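Local structure of CLIP-associating protein 2 (Mus musculus, 3WOZ) at residues 125-134 and 168-179. The protein probably binds tubulin through HEAT-repeat TOG domains such as this one and contributes to the control of microtubule dynamics. Numbering follows the deposited sequence.
Sequences FNILMRFTVD and ETRLAVSRVITW
Glu168 forms a salt bridge with Arg130 where two helices of the HEAT-repeat array that builds the TOG domain, 168-179 and 125-133, cross at 56°. Its one hydrogen bond, Arg130 NH1 to Glu168 OE1 at 3.4 Å, is weak, and the carboxylate is turned 55° from the guanidinium plane. The hydroxyl of Thr169 is hydrogen-bonded to that of Ser166, while its CG2 meets the edge of the Phe125 ring and the selenium of Met129, a selenomethionine here. Leu171 and Ala172 form, with Glu168 and Arg175, the hole that receives Val133 as a knob; Val133 CG1 stands 3.7 Å from both Leu171 CG and Ala172 CA. At Ala172 the backbones come nearest, and the small methyl lets Met129 SE approach to 3.5 Å from Ala172 CB, the Met129 chain bending at chi2 and chi3 on the way. Arg175, bent at chi3 (63°), spreads its guanidinium over the C-terminal end of helix 125-133. The carbonyl of Thr132 lies over one face, with Thr132 O 3.0 Å from Arg175 NH2 but at a poor angle for a hydrogen bond, and Val133 O lies at the guanidinium edge, in plane, 3.2 Å from Arg175 NH2. Replacing Arg175 by an alanine is likely to leave the carbonyls of Thr132 and Val133 without their neighbouring positive charge and to open a gap beside Val133. Trp179, which also makes a cation-pi contact with Lys144, closes the interface. The Thr132 side chain is held within its own helix by a hydrogen bond from Thr132 OG1 to Leu128 O at 2.7 Å, and its methyl, Thr132 CG2, rests 3.9 Å from Trp179 CH2.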
loop_
_atom_site.group_PDB
_atom_site.type_symbol
_atom_site.label_atom_id
_atom_site.label_comp_id
_atom_site.label_asym_id
_atom_site.label_seq_id
_atom_site.Cartn_x
_atom_site.Cartn_y
_atom_site.Cartn_z
ATOM N N PHE A 125 -6.398 -6.235 -2.008
ATOM C CA PHE A 125 -7.440 -5.515 -2.737
ATOM C C PHE A 125 -8.493 -4.922 -1.804
ATOM O O PHE A 125 -8.949 -3.795 -2.015
ATOM C CB PHE A 125 -8.101 -6.420 -3.780
ATOM C CG PHE A 125 -9.047 -5.696 -4.698
ATOM C CD1 PHE A 125 -10.425 -5.790 -4.512
ATOM C CD2 PHE A 125 -8.561 -4.905 -5.737
ATOM C CE1 PHE A 125 -11.308 -5.120 -5.359
ATOM C CE2 PHE A 125 -9.434 -4.228 -6.590
ATOM C CZ PHE A 125 -10.811 -4.333 -6.399
ATOM N N ASN A 126 -8.863 -5.681 -0.774
ATOM C CA ASN A 126 -9.883 -5.250 0.178
ATOM C C ASN A 126 -9.418 -4.057 0.999
ATOM O O ASN A 126 -10.198 -3.143 1.270
ATOM C CB ASN A 126 -10.312 -6.408 1.086
ATOM C CG ASN A 126 -11.044 -7.512 0.329
ATOM O OD1 ASN A 126 -11.132 -8.644 0.807
ATOM N ND2 ASN A 126 -11.565 -7.193 -0.854
ATOM N N ILE A 127 -8.139 -4.064 1.374
ATOM C CA ILE A 127 -7.518 -2.922 2.038
ATOM C C ILE A 127 -7.542 -1.701 1.125
ATOM O O ILE A 127 -7.803 -0.586 1.578
ATOM C CB ILE A 127 -6.075 -3.242 2.478
ATOM C CG1 ILE A 127 -6.098 -4.168 3.696
ATOM C CG2 ILE A 127 -5.289 -1.962 2.788
ATOM C CD1 ILE A 127 -4.870 -5.005 3.838
ATOM N N LEU A 128 -7.289 -1.925 -0.160
ATOM C CA LEU A 128 -7.252 -0.842 -1.129
ATOM C C LEU A 128 -8.628 -0.221 -1.372
ATOM O O LEU A 128 -8.737 0.982 -1.606
ATOM C CB LEU A 128 -6.627 -1.318 -2.441
ATOM C CG LEU A 128 -5.127 -1.658 -2.429
ATOM C CD1 LEU A 128 -4.705 -2.197 -3.776
ATOM C CD2 LEU A 128 -4.276 -0.467 -2.058
HETATM N N MSE A 129 -9.677 -1.038 -1.312
HETATM C CA MSE A 129 -11.034 -0.524 -1.479
HETATM C C MSE A 129 -11.438 0.368 -0.302
HETATM O O MSE A 129 -11.930 1.475 -0.508
HETATM C CB MSE A 129 -12.039 -1.655 -1.714
HETATM C CG MSE A 129 -11.868 -2.395 -3.044
HETATM SE SE MSE A 129 -11.850 -1.288 -4.660
HETATM C CE MSE A 129 -9.923 -1.039 -4.874
ATOM N N ARG A 130 -11.198 -0.107 0.918
ATOM C CA ARG A 130 -11.451 0.680 2.130
ATOM C C ARG A 130 -10.612 1.962 2.189
ATOM O O ARG A 130 -11.114 3.013 2.589
ATOM C CB ARG A 130 -11.226 -0.162 3.392
ATOM C CG ARG A 130 -12.351 -1.156 3.694
ATOM C CD ARG A 130 -12.088 -1.964 4.969
ATOM N NE ARG A 130 -10.959 -2.885 4.822
ATOM C CZ ARG A 130 -11.042 -4.110 4.306
ATOM N NH1 ARG A 130 -12.205 -4.588 3.878
ATOM N NH2 ARG A 130 -9.951 -4.862 4.213
ATOM N N PHE A 131 -9.344 1.875 1.784
ATOM C CA PHE A 131 -8.448 3.033 1.805
ATOM C C PHE A 131 -8.889 4.126 0.829
ATOM O O PHE A 131 -8.793 5.313 1.137
ATOM C CB PHE A 131 -7.002 2.608 1.525
ATOM C CG PHE A 131 -5.973 3.659 1.860
ATOM C CD1 PHE A 131 -5.991 4.312 3.091
ATOM C CD2 PHE A 131 -4.961 3.969 0.956
ATOM C CE1 PHE A 131 -5.033 5.272 3.406
ATOM C CE2 PHE A 131 -3.995 4.925 1.264
ATOM C CZ PHE A 131 -4.034 5.580 2.491
ATOM N N THR A 132 -9.378 3.713 -0.338
ATOM C CA THR A 132 -9.886 4.634 -1.354
ATOM C C THR A 132 -11.046 5.484 -0.819
ATOM O O THR A 132 -11.116 6.685 -1.087
ATOM C CB THR A 132 -10.314 3.869 -2.627
ATOM O OG1 THR A 132 -9.180 3.183 -3.173
ATOM C CG2 THR A 132 -10.882 4.816 -3.686
ATOM N N VAL A 133 -11.935 4.860 -0.048
ATOM C CA VAL A 133 -13.094 5.555 0.515
ATOM C C VAL A 133 -12.815 6.176 1.889
ATOM O O VAL A 133 -13.588 7.020 2.351
ATOM C CB VAL A 133 -14.353 4.636 0.597
ATOM C CG1 VAL A 133 -14.523 3.845 -0.687
ATOM C CG2 VAL A 133 -14.282 3.696 1.799
ATOM N N ASP A 134 -11.712 5.766 2.521
ATOM C CA ASP A 134 -11.411 6.132 3.911
ATOM C C ASP A 134 -11.768 7.584 4.219
ATOM O O ASP A 134 -11.237 8.517 3.605
ATOM C CB ASP A 134 -9.945 5.838 4.256
ATOM C CG ASP A 134 -9.732 5.563 5.739
ATOM O OD1 ASP A 134 -10.155 6.393 6.580
ATOM O OD2 ASP A 134 -9.125 4.518 6.066
ATOM N N GLU A 168 -18.703 -1.930 -0.500
ATOM C CA GLU A 168 -17.410 -1.248 -0.379
ATOM C C GLU A 168 -16.715 -1.048 -1.724
ATOM O O GLU A 168 -16.178 0.028 -1.998
ATOM C CB GLU A 168 -16.487 -2.005 0.576
ATOM C CG GLU A 168 -16.767 -1.730 2.041
ATOM C CD GLU A 168 -15.806 -2.444 2.979
ATOM O OE1 GLU A 168 -15.085 -3.366 2.529
ATOM O OE2 GLU A 168 -15.779 -2.080 4.174
ATOM N N THR A 169 -16.741 -2.085 -2.556
ATOM C CA THR A 169 -16.110 -2.044 -3.869
ATOM C C THR A 169 -16.916 -1.172 -4.833
ATOM O O THR A 169 -16.356 -0.548 -5.736
ATOM C CB THR A 169 -15.899 -3.465 -4.429
ATOM O OG1 THR A 169 -15.300 -4.285 -3.418
ATOM C CG2 THR A 169 -14.983 -3.442 -5.633
ATOM N N ARG A 170 -18.230 -1.134 -4.621
ATOM C CA ARG A 170 -19.124 -0.238 -5.347
ATOM C C ARG A 170 -18.870 1.215 -4.939
ATOM O O ARG A 170 -18.860 2.112 -5.782
ATOM C CB ARG A 170 -20.574 -0.628 -5.062
ATOM C CG ARG A 170 -21.590 -0.165 -6.088
ATOM C CD ARG A 170 -22.839 -1.056 -6.090
ATOM N NE ARG A 170 -23.324 -1.376 -4.745
ATOM C CZ ARG A 170 -23.366 -2.602 -4.223
ATOM N NH1 ARG A 170 -22.963 -3.653 -4.929
ATOM N NH2 ARG A 170 -23.822 -2.778 -2.991
ATOM N N LEU A 171 -18.662 1.427 -3.641
ATOM C CA LEU A 171 -18.357 2.744 -3.077
ATOM C C LEU A 171 -16.989 3.259 -3.546
ATOM O O LEU A 171 -16.800 4.465 -3.711
ATOM C CB LEU A 171 -18.409 2.678 -1.543
ATOM C CG LEU A 171 -18.229 3.921 -0.660
ATOM C CD1 LEU A 171 -19.408 4.881 -0.763
ATOM C CD2 LEU A 171 -18.015 3.504 0.790
ATOM N N ALA A 172 -16.051 2.339 -3.761
ATOM C CA ALA A 172 -14.697 2.689 -4.197
ATOM C C ALA A 172 -14.639 3.020 -5.682
ATOM O O ALA A 172 -14.030 4.020 -6.073
ATOM C CB ALA A 172 -13.727 1.575 -3.862
ATOM N N VAL A 173 -15.275 2.183 -6.500
ATOM C CA VAL A 173 -15.316 2.393 -7.949
ATOM C C VAL A 173 -16.004 3.719 -8.309
ATOM O O VAL A 173 -15.594 4.386 -9.260
ATOM C CB VAL A 173 -15.955 1.190 -8.695
ATOM C CG1 VAL A 173 -16.198 1.511 -10.163
ATOM C CG2 VAL A 173 -15.065 -0.039 -8.579
ATOM N N SER A 174 -17.027 4.091 -7.536
ATOM C CA SER A 174 -17.715 5.380 -7.685
ATOM C C SER A 174 -16.747 6.556 -7.587
ATOM O O SER A 174 -16.758 7.448 -8.433
ATOM C CB SER A 174 -18.805 5.542 -6.621
ATOM O OG SER A 174 -19.776 4.522 -6.719
ATOM N N ARG A 175 -15.923 6.546 -6.543
ATOM C CA ARG A 175 -14.912 7.581 -6.328
ATOM C C ARG A 175 -13.926 7.661 -7.487
ATOM O O ARG A 175 -13.566 8.758 -7.922
ATOM C CB ARG A 175 -14.167 7.348 -5.015
ATOM C CG ARG A 175 -15.023 7.575 -3.780
ATOM C CD ARG A 175 -14.181 7.649 -2.513
ATOM N NE ARG A 175 -13.255 8.783 -2.519
ATOM C CZ ARG A 175 -12.734 9.337 -1.426
ATOM N NH1 ARG A 175 -11.899 10.363 -1.533
ATOM N NH2 ARG A 175 -13.049 8.872 -0.223
ATOM N N VAL A 176 -13.519 6.495 -7.991
ATOM C CA VAL A 176 -12.569 6.397 -9.097
ATOM C C VAL A 176 -13.139 7.015 -10.380
ATOM O O VAL A 176 -12.429 7.740 -11.085
ATOM C CB VAL A 176 -12.095 4.928 -9.333
ATOM C CG1 VAL A 176 -11.130 4.838 -10.504
ATOM C CG2 VAL A 176 -11.432 4.369 -8.082
ATOM N N ILE A 177 -14.417 6.734 -10.662
ATOM C CA ILE A 177 -15.124 7.279 -11.834
ATOM C C ILE A 177 -14.955 8.797 -11.941
ATOM O O ILE A 177 -14.607 9.318 -13.005
ATOM C CB ILE A 177 -16.660 6.964 -11.815
ATOM C CG1 ILE A 177 -16.952 5.498 -11.457
ATOM C CG2 ILE A 177 -17.325 7.371 -13.145
ATOM C CD1 ILE A 177 -16.745 4.483 -12.580
ATOM N N THR A 178 -15.206 9.493 -10.835
ATOM C CA THR A 178 -15.137 10.953 -10.801
ATOM C C THR A 178 -13.700 11.458 -10.886
ATOM O O THR A 178 -13.431 12.462 -11.552
ATOM C CB THR A 178 -15.833 11.536 -9.557
ATOM O OG1 THR A 178 -15.383 10.846 -8.385
ATOM C CG2 THR A 178 -17.345 11.385 -9.676
ATOM N N TRP A 179 -12.784 10.749 -10.225
ATOM C CA TRP A 179 -11.354 11.055 -10.298
ATOM C C TRP A 179 -10.832 10.950 -11.735
ATOM O O TRP A 179 -9.755 11.457 -12.055
ATOM C CB TRP A 179 -10.547 10.135 -9.370
ATOM C CG TRP A 179 -10.798 10.335 -7.890
ATOM C CD1 TRP A 179 -11.522 11.337 -7.306
ATOM C CD2 TRP A 179 -10.294 9.528 -6.815
ATOM N NE1 TRP A 179 -11.512 11.195 -5.938
ATOM C CE2 TRP A 179 -10.767 10.095 -5.609
ATOM C CE3 TRP A 179 -9.491 8.380 -6.753
ATOM C CZ2 TRP A 179 -10.466 9.551 -4.356
ATOM C CZ3 TRP A 179 -9.194 7.837 -5.502
ATOM C CH2 TRP A 179 -9.681 8.427 -4.322
#